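Local coordinates for iron-chelator utilization protein (Thermobifida fusca TM51, PDB 4YHB) that binds flavin-adenine dinucleotide and probably reduces ferric siderophores to release their iron, as a flavin-dependent siderophore-interacting protein, at residues E11-V22 / G123-T134; A170-Q181 / E190-G198. All coordinates share one frame; numbering follows the deposited sequence.

Contact 1 of 2, residues E11-V22 / G123-T134; sequences EMYPLKSRLLEV and GDRLGVLGPRGT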
loop_
_atom_site.group_PDB
_atom_site.type_symbol
_atom_site.label_atom_id
_atom_site.label_comp_id
_atom_site.label_asym_id
_atom_site.label_seq_id
_atom_site.Cartn_x
_atom_site.Cartn_y
_atom_site.Cartn_z
ATOM N N GLU A 11 9.080 12.614 8.672
ATOM C CA GLU A 11 8.330 13.785 9.088
ATOM C C GLU A 11 6.971 13.362 9.642
ATOM O O GLU A 11 6.240 12.608 9.003
ATOM C CB GLU A 11 8.153 14.758 7.922
ATOM C CG GLU A 11 7.166 15.871 8.219
ATOM C CD GLU A 11 7.002 16.853 7.072
ATOM O OE1 GLU A 11 7.478 16.563 5.955
ATOM O OE2 GLU A 11 6.393 17.925 7.294
ATOM N N MET A 12 6.631 13.839 10.831
ATOM C CA MET A 12 5.338 13.516 11.420
ATOM C C MET A 12 4.252 14.470 10.941
ATOM O O MET A 12 4.506 15.647 10.680
ATOM C CB MET A 12 5.420 13.536 12.951
ATOM C CG MET A 12 6.503 12.636 13.520
ATOM S SD MET A 12 6.283 10.889 13.107
ATOM C CE MET A 12 4.833 10.490 14.081
ATOM N N TYR A 13 3.043 13.941 10.806
ATOM C CA TYR A 13 1.855 14.744 10.538
ATOM C C TYR A 13 1.015 14.813 11.797
ATOM O O TYR A 13 0.974 13.846 12.567
ATOM C CB TYR A 13 0.992 14.138 9.433
ATOM C CG TYR A 13 1.609 14.015 8.064
ATOM C CD1 TYR A 13 1.253 12.959 7.236
ATOM C CD2 TYR A 13 2.485 14.977 7.570
ATOM C CE1 TYR A 13 1.778 12.839 5.969
ATOM C CE2 TYR A 13 3.021 14.868 6.297
ATOM C CZ TYR A 13 2.656 13.793 5.500
ATOM O OH TYR A 13 3.167 13.661 4.236
ATOM N N PRO A 14 0.309 15.933 11.997
ATOM C CA PRO A 14 -0.697 15.972 13.064
ATOM C C PRO A 14 -1.856 15.014 12.774
ATOM O O PRO A 14 -2.320 14.887 11.637
ATOM C CB PRO A 14 -1.165 17.430 13.065
ATOM C CG PRO A 14 -0.815 17.960 11.718
ATOM C CD PRO A 14 0.407 17.208 11.266
ATOM N N LEU A 15 -2.306 14.333 13.815
ATOM C CA LEU A 15 -3.367 13.339 13.711
ATOM C C LEU A 15 -4.732 14.004 13.783
ATOM O O LEU A 15 -4.936 14.904 14.595
ATOM C CB LEU A 15 -3.216 12.312 14.843
ATOM C CG LEU A 15 -3.468 10.831 14.585
ATOM C CD1 LEU A 15 -2.740 10.375 13.333
ATOM C CD2 LEU A 15 -3.025 10.010 15.802
ATOM N N LYS A 16 -5.672 13.590 12.939
ATOM C CA LYS A 16 -7.057 14.029 13.119
ATOM C C LYS A 16 -8.019 12.976 12.589
ATOM O O LYS A 16 -7.721 12.256 11.629
ATOM C CB LYS A 16 -7.316 15.398 12.451
ATOM C CG LYS A 16 -8.781 15.856 12.573
ATOM C CD LYS A 16 -8.996 17.339 12.281
ATOM C CE LYS A 16 -10.393 17.796 12.732
ATOM N NZ LYS A 16 -11.443 16.735 12.569
ATOM N N SER A 17 -9.166 12.869 13.250
ATOM C CA SER A 17 -10.188 11.916 12.865
ATOM C C SER A 17 -11.007 12.529 11.745
ATOM O O SER A 17 -11.642 13.559 11.933
ATOM C CB SER A 17 -11.069 11.556 14.066
ATOM O OG SER A 17 -12.121 10.679 13.702
ATOM N N ARG A 18 -10.972 11.910 10.574
ATOM C CA ARG A 18 -11.735 12.405 9.443
ATOM C C ARG A 18 -12.836 11.427 9.078
ATOM O O ARG A 18 -12.647 10.205 9.138
ATOM C CB ARG A 18 -10.818 12.659 8.236
ATOM C CG ARG A 18 -9.742 13.706 8.473
ATOM C CD ARG A 18 -8.897 13.964 7.222
ATOM N NE ARG A 18 -8.187 15.236 7.336
ATOM C CZ ARG A 18 -7.036 15.390 7.986
ATOM N NH1 ARG A 18 -6.465 14.348 8.576
ATOM N NH2 ARG A 18 -6.458 16.584 8.058
ATOM N N LEU A 19 -13.991 11.959 8.704
ATOM C CA LEU A 19 -15.044 11.130 8.131
ATOM C C LEU A 19 -15.178 11.473 6.656
ATOM O O LEU A 19 -15.540 12.595 6.311
ATOM C CB LEU A 19 -16.373 11.338 8.862
ATOM C CG LEU A 19 -17.543 10.484 8.356
ATOM C CD1 LEU A 19 -17.261 9.001 8.538
ATOM C CD2 LEU A 19 -18.850 10.877 9.043
ATOM N N LEU A 20 -14.870 10.516 5.780
ATOM C CA LEU A 20 -14.903 10.791 4.350
ATOM C C LEU A 20 -15.930 9.920 3.656
ATOM O O LEU A 20 -16.327 8.880 4.167
ATOM C CB LEU A 20 -13.524 10.580 3.721
ATOM C CG LEU A 20 -12.391 11.455 4.242
ATOM C CD1 LEU A 20 -11.140 11.181 3.440
ATOM C CD2 LEU A 20 -12.772 12.946 4.146
ATOM N N GLU A 21 -16.346 10.354 2.473
ATOM C CA GLU A 21 -17.440 9.712 1.751
ATOM C C GLU A 21 -16.974 9.317 0.367
ATOM O O GLU A 21 -16.244 10.067 -0.276
ATOM C CB GLU A 21 -18.640 10.667 1.665
ATOM C CG GLU A 21 -19.838 10.137 0.904
ATOM C CD GLU A 21 -21.007 11.117 0.951
ATOM O OE1 GLU A 21 -21.070 11.919 1.908
ATOM O OE2 GLU A 21 -21.853 11.079 0.035
ATOM N N VAL A 22 -17.381 8.130 -0.080
ATOM C CA VAL A 22 -17.035 7.669 -1.421
ATOM C C VAL A 22 -17.695 8.571 -2.471
ATOM O O VAL A 22 -18.910 8.758 -2.478
ATOM C CB VAL A 22 -17.466 6.215 -1.647
ATOM C CG1 VAL A 22 -17.117 5.774 -3.064
ATOM C CG2 VAL A 22 -16.824 5.284 -0.612
ATOM N N GLY A 123 -21.428 7.371 -1.657
ATOM C CA GLY A 123 -22.278 7.523 -0.489
ATOM C C GLY A 123 -21.848 6.703 0.718
ATOM O O GLY A 123 -22.217 7.044 1.835
ATOM N N ASP A 124 -21.104 5.616 0.508
ATOM C CA ASP A 124 -20.485 4.890 1.627
ATOM C C ASP A 124 -19.530 5.820 2.342
ATOM O O ASP A 124 -18.876 6.630 1.702
ATOM C CB ASP A 124 -19.708 3.655 1.160
ATOM C CG ASP A 124 -20.606 2.552 0.632
ATOM O OD1 ASP A 124 -21.822 2.588 0.904
ATOM O OD2 ASP A 124 -20.080 1.634 -0.037
ATOM N N ARG A 125 -19.426 5.695 3.659
ATOM C CA ARG A 125 -18.493 6.537 4.398
ATOM C C ARG A 125 -17.503 5.699 5.203
ATOM O O ARG A 125 -17.821 4.593 5.644
ATOM C CB ARG A 125 -19.270 7.509 5.302
ATOM C CG ARG A 125 -20.214 8.414 4.500
ATOM C CD ARG A 125 -21.094 9.331 5.358
ATOM N NE ARG A 125 -21.979 10.142 4.510
ATOM C CZ ARG A 125 -23.262 9.873 4.275
ATOM N NH1 ARG A 125 -23.850 8.826 4.842
ATOM N NH2 ARG A 125 -23.972 10.673 3.486
ATOM N N LEU A 126 -16.299 6.236 5.381
ATOM C CA LEU A 126 -15.268 5.585 6.171
ATOM C C LEU A 126 -14.605 6.584 7.097
ATOM O O LEU A 126 -14.397 7.741 6.725
ATOM C CB LEU A 126 -14.202 4.954 5.267
ATOM C CG LEU A 126 -14.634 3.800 4.364
ATOM C CD1 LEU A 126 -13.448 3.355 3.490
ATOM C CD2 LEU A 126 -15.160 2.651 5.212
ATOM N N GLY A 127 -14.258 6.130 8.292
ATOM C CA GLY A 127 -13.365 6.893 9.147
ATOM C C GLY A 127 -11.966 6.808 8.557
ATOM O O GLY A 127 -11.537 5.747 8.088
ATOM N N VAL A 128 -11.254 7.927 8.552
ATOM C CA VAL A 128 -9.909 7.960 7.996
ATOM C C VAL A 128 -8.946 8.548 9.014
ATOM O O VAL A 128 -9.062 9.729 9.398
ATOM C CB VAL A 128 -9.857 8.772 6.685
ATOM C CG1 VAL A 128 -8.440 8.785 6.132
ATOM C CG2 VAL A 128 -10.841 8.178 5.656
ATOM N N LEU A 129 -8.005 7.724 9.473
ATOM C CA LEU A 129 -7.025 8.177 10.459
ATOM C C LEU A 129 -5.613 8.210 9.873
ATOM O O LEU A 129 -5.147 7.232 9.277
ATOM C CB LEU A 129 -7.072 7.283 11.706
ATOM C CG LEU A 129 -6.100 7.644 12.841
ATOM C CD1 LEU A 129 -6.466 9.004 13.457
ATOM C CD2 LEU A 129 -6.107 6.551 13.900
ATOM N N GLY A 130 -4.928 9.340 10.048
ATOM C CA GLY A 130 -3.591 9.495 9.516
ATOM C C GLY A 130 -3.547 10.154 8.144
ATOM O O GLY A 130 -4.537 10.742 7.720
ATOM N N PRO A 131 -2.410 10.046 7.435
ATOM C CA PRO A 131 -1.209 9.280 7.786
ATOM C C PRO A 131 -0.547 9.827 9.041
ATOM O O PRO A 131 -0.657 11.018 9.291
ATOM C CB PRO A 131 -0.286 9.477 6.576
ATOM C CG PRO A 131 -1.166 9.966 5.487
ATOM C CD PRO A 131 -2.232 10.765 6.164
ATOM N N ARG A 132 0.076 8.958 9.824
ATOM C CA ARG A 132 0.758 9.372 11.044
ATOM C C ARG A 132 1.935 10.282 10.689
ATOM O O ARG A 132 2.331 11.174 11.454
ATOM C CB ARG A 132 1.215 8.132 11.815
ATOM C CG ARG A 132 2.100 8.393 13.039
ATOM C CD ARG A 132 1.357 9.079 14.176
ATOM N NE ARG A 132 1.328 10.537 14.045
ATOM C CZ ARG A 132 0.957 11.349 15.032
ATOM N NH1 ARG A 132 0.600 10.828 16.199
ATOM N NH2 ARG A 132 0.939 12.671 14.858
ATOM N N GLY A 133 2.480 10.055 9.501
ATOM C CA GLY A 133 3.619 10.805 9.016
ATOM C C GLY A 133 4.069 10.272 7.671
ATOM O O GLY A 133 3.307 9.604 6.972
ATOM N N THR A 134 5.306 10.573 7.301
ATOM C CA THR A 134 5.794 10.267 5.958
ATOM C C THR A 134 7.305 10.058 6.008
ATOM O O THR A 134 7.986 10.589 6.895
ATOM C CB THR A 134 5.430 11.390 4.941
ATOM O OG1 THR A 134 5.732 10.972 3.596
ATOM C CG2 THR A 134 6.181 12.687 5.250
HETATM O O HOH W 1 -2.762 12.936 9.773
HETATM O O HOH W 2 -5.171 12.057 10.922
HETATM O O HOH W 3 -6.918 11.565 8.678
#

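Contact 2 of 2, residues A170-Q181 / E190-G198; sequences AFFEVADAAEEQ and EITWLHRNG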
loop_
_atom_site.group_PDB
_atom_site.type_symbol
_atom_site.label_atom_id
_atom_site.label_comp_id
_atom_site.label_asym_id
_atom_site.label_seq_id
_atom_site.Cartn_x
_atom_site.Cartn_y
_atom_site.Cartn_z
ATOM N N ALA A 170 10.841 -3.918 -11.909
ATOM C CA ALA A 170 9.723 -4.237 -11.024
ATOM C C ALA A 170 9.174 -5.634 -11.273
ATOM O O ALA A 170 9.085 -6.095 -12.413
ATOM C CB ALA A 170 8.607 -3.193 -11.178
ATOM N N PHE A 171 8.830 -6.307 -10.184
ATOM C CA PHE A 171 8.185 -7.606 -10.228
ATOM C C PHE A 171 6.903 -7.532 -9.399
ATOM O O PHE A 171 6.947 -7.349 -8.196
ATOM C CB PHE A 171 9.116 -8.692 -9.700
ATOM C CG PHE A 171 10.350 -8.879 -10.533
ATOM C CD1 PHE A 171 10.298 -9.597 -11.719
ATOM C CD2 PHE A 171 11.554 -8.325 -10.142
ATOM C CE1 PHE A 171 11.434 -9.773 -12.501
ATOM C CE2 PHE A 171 12.700 -8.498 -10.921
ATOM C CZ PHE A 171 12.634 -9.216 -12.102
ATOM N N PHE A 172 5.762 -7.646 -10.061
ATOM C CA PHE A 172 4.475 -7.545 -9.388
ATOM C C PHE A 172 3.744 -8.881 -9.463
ATOM O O PHE A 172 3.433 -9.362 -10.557
ATOM C CB PHE A 172 3.638 -6.439 -10.027
ATOM C CG PHE A 172 4.238 -5.071 -9.896
ATOM C CD1 PHE A 172 4.911 -4.703 -8.740
ATOM C CD2 PHE A 172 4.127 -4.147 -10.927
ATOM C CE1 PHE A 172 5.466 -3.427 -8.608
ATOM C CE2 PHE A 172 4.677 -2.866 -10.802
ATOM C CZ PHE A 172 5.342 -2.511 -9.641
ATOM N N GLU A 173 3.501 -9.491 -8.310
ATOM C CA GLU A 173 2.741 -10.732 -8.239
ATOM C C GLU A 173 1.252 -10.434 -8.174
ATOM O O GLU A 173 0.800 -9.716 -7.282
ATOM C CB GLU A 173 3.158 -11.541 -7.019
ATOM C CG GLU A 173 2.347 -12.809 -6.784
ATOM C CD GLU A 173 2.490 -13.289 -5.354
ATOM O OE1 GLU A 173 3.592 -13.102 -4.792
ATOM O OE2 GLU A 173 1.510 -13.824 -4.783
ATOM N N VAL A 174 0.497 -10.972 -9.121
ATOM C CA VAL A 174 -0.953 -10.773 -9.154
ATOM C C VAL A 174 -1.603 -12.119 -9.450
ATOM O O VAL A 174 -0.903 -13.092 -9.757
ATOM C CB VAL A 174 -1.378 -9.719 -10.217
ATOM C CG1 VAL A 174 -0.886 -8.321 -9.828
ATOM C CG2 VAL A 174 -0.860 -10.119 -11.619
ATOM N N ALA A 175 -2.931 -12.175 -9.376
ATOM C CA ALA A 175 -3.646 -13.445 -9.499
ATOM C C ALA A 175 -3.486 -14.071 -10.875
ATOM O O ALA A 175 -3.320 -15.287 -10.981
ATOM C CB ALA A 175 -5.124 -13.254 -9.188
ATOM N N ASP A 176 -3.552 -13.238 -11.914
ATOM C CA ASP A 176 -3.515 -13.695 -13.307
ATOM C C ASP A 176 -3.367 -12.494 -14.227
ATOM O O ASP A 176 -3.303 -11.352 -13.743
ATOM C CB ASP A 176 -4.773 -14.499 -13.670
ATOM C CG ASP A 176 -6.076 -13.732 -13.420
ATOM O OD1 ASP A 176 -6.178 -12.538 -13.790
ATOM O OD2 ASP A 176 -7.015 -14.339 -12.856
ATOM N N ALA A 177 -3.379 -12.740 -15.543
ATOM C CA ALA A 177 -3.091 -11.695 -16.529
ATOM C C ALA A 177 -4.120 -10.563 -16.555
ATOM O O ALA A 177 -3.810 -9.438 -16.967
ATOM C CB ALA A 177 -2.967 -12.316 -17.929
ATOM N N ALA A 178 -5.339 -10.846 -16.105
ATOM C CA ALA A 178 -6.401 -9.841 -16.106
ATOM C C ALA A 178 -6.180 -8.788 -15.035
ATOM O O ALA A 178 -6.867 -7.769 -15.011
ATOM C CB ALA A 178 -7.766 -10.499 -15.910
ATOM N N GLU A 179 -5.229 -9.043 -14.143
ATOM C CA GLU A 179 -4.967 -8.141 -13.029
ATOM C C GLU A 179 -3.816 -7.176 -13.311
ATOM O O GLU A 179 -3.492 -6.335 -12.474
ATOM C CB GLU A 179 -4.679 -8.945 -11.762
ATOM C CG GLU A 179 -5.856 -9.793 -11.305
ATOM C CD GLU A 179 -7.074 -8.949 -10.930
ATOM O OE1 GLU A 179 -6.909 -7.840 -10.353
ATOM O OE2 GLU A 179 -8.200 -9.402 -11.205
ATOM N N GLU A 180 -3.191 -7.302 -14.479
ATOM C CA GLU A 180 -2.126 -6.377 -14.876
ATOM C C GLU A 180 -2.680 -4.973 -15.063
ATOM O O GLU A 180 -3.812 -4.806 -15.502
ATOM C CB GLU A 180 -1.449 -6.859 -16.163
ATOM C CG GLU A 180 -0.765 -8.192 -15.970
ATOM C CD GLU A 180 -0.139 -8.751 -17.238
ATOM O OE1 GLU A 180 -0.089 -8.034 -18.253
ATOM O OE2 GLU A 180 0.316 -9.912 -17.202
ATOM N N GLN A 181 -1.880 -3.971 -14.717
ATOM C CA GLN A 181 -2.268 -2.577 -14.883
ATOM C C GLN A 181 -1.349 -1.876 -15.873
ATOM O O GLN A 181 -0.206 -2.275 -16.055
ATOM C CB GLN A 181 -2.241 -1.845 -13.528
ATOM C CG GLN A 181 -3.108 -2.497 -12.462
ATOM C CD GLN A 181 -3.115 -1.707 -11.153
ATOM O OE1 GLN A 181 -2.678 -0.560 -11.108
ATOM N NE2 GLN A 181 -3.612 -2.321 -10.091
ATOM N N GLU A 190 11.467 -1.671 -16.731
ATOM C CA GLU A 190 11.244 -3.092 -16.930
ATOM C C GLU A 190 10.285 -3.620 -15.873
ATOM O O GLU A 190 10.648 -3.779 -14.706
ATOM C CB GLU A 190 12.560 -3.855 -16.892
ATOM C CG GLU A 190 13.505 -3.478 -18.022
ATOM C CD GLU A 190 14.620 -4.488 -18.206
ATOM O OE1 GLU A 190 14.733 -5.413 -17.366
ATOM O OE2 GLU A 190 15.377 -4.361 -19.195
ATOM N N ILE A 191 9.054 -3.883 -16.295
ATOM C CA ILE A 191 8.007 -4.290 -15.374
ATOM C C ILE A 191 7.503 -5.675 -15.726
ATOM O O ILE A 191 7.011 -5.907 -16.827
ATOM C CB ILE A 191 6.843 -3.293 -15.389
ATOM C CG1 ILE A 191 7.333 -1.903 -14.985
ATOM C CG2 ILE A 191 5.730 -3.774 -14.473
ATOM C CD1 ILE A 191 6.330 -0.810 -15.257
ATOM N N THR A 192 7.648 -6.603 -14.791
ATOM C CA THR A 192 7.246 -7.976 -15.024
ATOM C C THR A 192 6.092 -8.338 -14.120
ATOM O O THR A 192 6.157 -8.166 -12.899
ATOM C CB THR A 192 8.412 -8.947 -14.792
ATOM O OG1 THR A 192 9.483 -8.601 -15.675
ATOM C CG2 THR A 192 7.988 -10.380 -15.059
ATOM N N TRP A 193 5.025 -8.827 -14.728
ATOM C CA TRP A 193 3.875 -9.274 -13.976
ATOM C C TRP A 193 3.993 -10.778 -13.779
ATOM O O TRP A 193 4.092 -11.540 -14.746
ATOM C CB TRP A 193 2.578 -8.895 -14.702
ATOM C CG TRP A 193 2.424 -7.410 -14.874
ATOM C CD1 TRP A 193 2.834 -6.653 -15.943
ATOM C CD2 TRP A 193 1.824 -6.492 -13.942
ATOM N NE1 TRP A 193 2.527 -5.325 -15.726
ATOM C CE2 TRP A 193 1.908 -5.203 -14.511
ATOM C CE3 TRP A 193 1.227 -6.641 -12.687
ATOM C CZ2 TRP A 193 1.414 -4.071 -13.864
ATOM C CZ3 TRP A 193 0.733 -5.517 -12.050
ATOM C CH2 TRP A 193 0.834 -4.249 -12.640
ATOM N N LEU A 194 4.002 -11.203 -12.523
ATOM C CA LEU A 194 4.047 -12.625 -12.200
ATOM C C LEU A 194 2.660 -13.104 -11.789
ATOM O O LEU A 194 1.981 -12.457 -10.990
ATOM C CB LEU A 194 5.055 -12.880 -11.083
ATOM C CG LEU A 194 6.457 -12.362 -11.396
ATOM C CD1 LEU A 194 7.269 -12.294 -10.108
ATOM C CD2 LEU A 194 7.129 -13.255 -12.451
ATOM N N HIS A 195 2.245 -14.238 -12.330
ATOM C CA HIS A 195 0.877 -14.715 -12.148
ATOM C C HIS A 195 0.811 -15.955 -11.271
ATOM O O HIS A 195 1.484 -16.949 -11.540
ATOM C CB HIS A 195 0.237 -15.018 -13.511
ATOM C CG HIS A 195 0.381 -13.910 -14.506
ATOM N ND1 HIS A 195 0.626 -14.139 -15.843
ATOM C CD2 HIS A 195 0.292 -12.566 -14.366
ATOM C CE1 HIS A 195 0.689 -12.983 -16.481
ATOM N NE2 HIS A 195 0.493 -12.012 -15.605
ATOM N N ARG A 196 -0.028 -15.907 -10.240
ATOM C CA ARG A 196 -0.237 -17.065 -9.376
ATOM C C ARG A 196 -0.985 -18.198 -10.074
ATOM O O ARG A 196 -0.850 -19.358 -9.681
ATOM C CB ARG A 196 -0.997 -16.657 -8.118
ATOM C CG ARG A 196 -0.139 -15.885 -7.109
ATOM C CD ARG A 196 -0.851 -15.810 -5.763
ATOM N NE ARG A 196 -2.134 -15.125 -5.879
ATOM C CZ ARG A 196 -2.287 -13.809 -5.755
ATOM N NH1 ARG A 196 -1.236 -13.034 -5.514
ATOM N NH2 ARG A 196 -3.490 -13.268 -5.874
ATOM N N ASN A 197 -1.777 -17.859 -11.089
ATOM C CA ASN A 197 -2.479 -18.859 -11.908
ATOM C C ASN A 197 -3.133 -20.003 -11.116
ATOM O O ASN A 197 -2.956 -21.183 -11.444
ATOM C CB ASN A 197 -1.514 -19.440 -12.946
ATOM C CG ASN A 197 -1.104 -18.419 -13.972
ATOM O OD1 ASN A 197 -1.811 -17.425 -14.178
ATOM N ND2 ASN A 197 0.030 -18.648 -14.637
ATOM N N GLY A 198 -3.874 -19.650 -10.067
ATOM C CA GLY A 198 -4.616 -20.636 -9.299
ATOM C C GLY A 198 -4.110 -20.824 -7.882
ATOM O O GLY A 198 -4.866 -21.244 -7.005
HETATM O O HOH W 4 11.075 -6.833 -14.534
HETATM O O HOH W 5 -4.665 -17.104 -9.445
#

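Contact 1 of 2, residues E11-V22 / G123-T134
Strands 17-29 and 125-129 pair antiparallel in the six-stranded barrel of the FAD-binding domain. Arg18 and Val128 form one hydrogen-bonded pair, and Leu20 and Leu126 the next. At the end of the ladder Val22 N donates to Asp124 O at 2.8 Å. On the face of Arg18, Leu20, Leu126 and Val128, Leu20 CD1 meets Val128 CG2 at 3.7 Å, the two side chains crossing at about a right angle. On the other face Glu21 and Arg125 run side by side. Arg125 NE donates to Glu21 OE1 at 3.3 Å from above the carboxylate plane, a salt bridge.

Strands 9-12 and 133-136 make a second antiparallel ladder, with Glu11 and Thr134 bonded both ways and Met12 paired with Gly133. Between the two ladders, from Pro14 to Lys16 and at Gly130 and Pro131, the backbones part and waters join them. One water accepts from both Lys16 N and Gly130 N. Beside the second ladder, Arg132 NH2 donates to Tyr13 O at 2.6 Å, in the guanidinium plane. The Arg132 chain bends at chi2 (68°) and chi3 (-85°), which brings its end back to Tyr13. Leu15 covers one guanidinium face.

The Tyr13 ring has Gly133 CA over one face, 4.1 Å from its centroid. Its OH bonds to Asp48. The charge of Arg132 is probably balanced by its salt bridge to Asp74, while Arg132 NE is buried with no hydrogen-bond partner.

Contact 2 of 2, residues A170-Q181 / E190-G198
Strands 170-174 and 190-195 run parallel, their axes 4.6 Å apart at closest and 25° from alignment. Ala170, Phe172 and Val174 each bond through N and O to the two residues flanking their partner, as in Phe172 N to Thr192 O and Leu194 N to Phe172 O. Trp193 has the largest buried share of the contact. Glu180 CG lies over one face of its indole, 3.8 Å from the centroid of the five-membered ring. Gln181 N sits over the same face, nearer the rim. Phe172 comes to the opposite face, its CB 3.6 Å from Trp193 CE3. The two aromatic planes are inclined at 57°.

Strand 190-195 is an outermost strand of the five-stranded parallel sheet in the siderophore-interacting protein domain. Phe172 packs on helix 152-161, while Phe171, Glu173 and Leu194, on the other face, reach helix 206-212.

His195 NE2 donates to Glu180 OE2 at 2.6 Å, which accepts with its anti lone pair. Carboxylate and imidazole are nearly coplanar. Glu180 CG stands anti to its carbonyl carbon (chi1 -63°) and the chain then runs extended past the indole to the histidine. Ala177 N lies over one face of that imidazole.

Just past strand 190-195, Arg196 NH1 reaches back to Glu173 OE2 in a salt bridge of 2.9 Å, on the anti side and somewhat out of the carboxylate plane. Arg196 NH2 has a second carboxylate partner in Glu149. The guanidinium lies flat over the Val174-Ala175 peptide.

Contact 1 and contact 2 lie on opposite sides of the chain's centre. Their own centres are about 30 Å apart, and their nearest atoms about 17 Å. They do not touch. Contact 1 pairs strands of the barrel in the FAD-binding domain, and contact 2 pairs strands of the parallel sheet. In sequence, contact 1 is complete before contact 2 begins. Each has one arginine near a bound group, though not in contact with it. The side chain of Arg132 in contact 1 is about 6 Å from the zinc ion, which His53, His265 and His266 hold. The side chain of Arg196 in contact 2 is about 7 Å from the flavin-adenine dinucleotide.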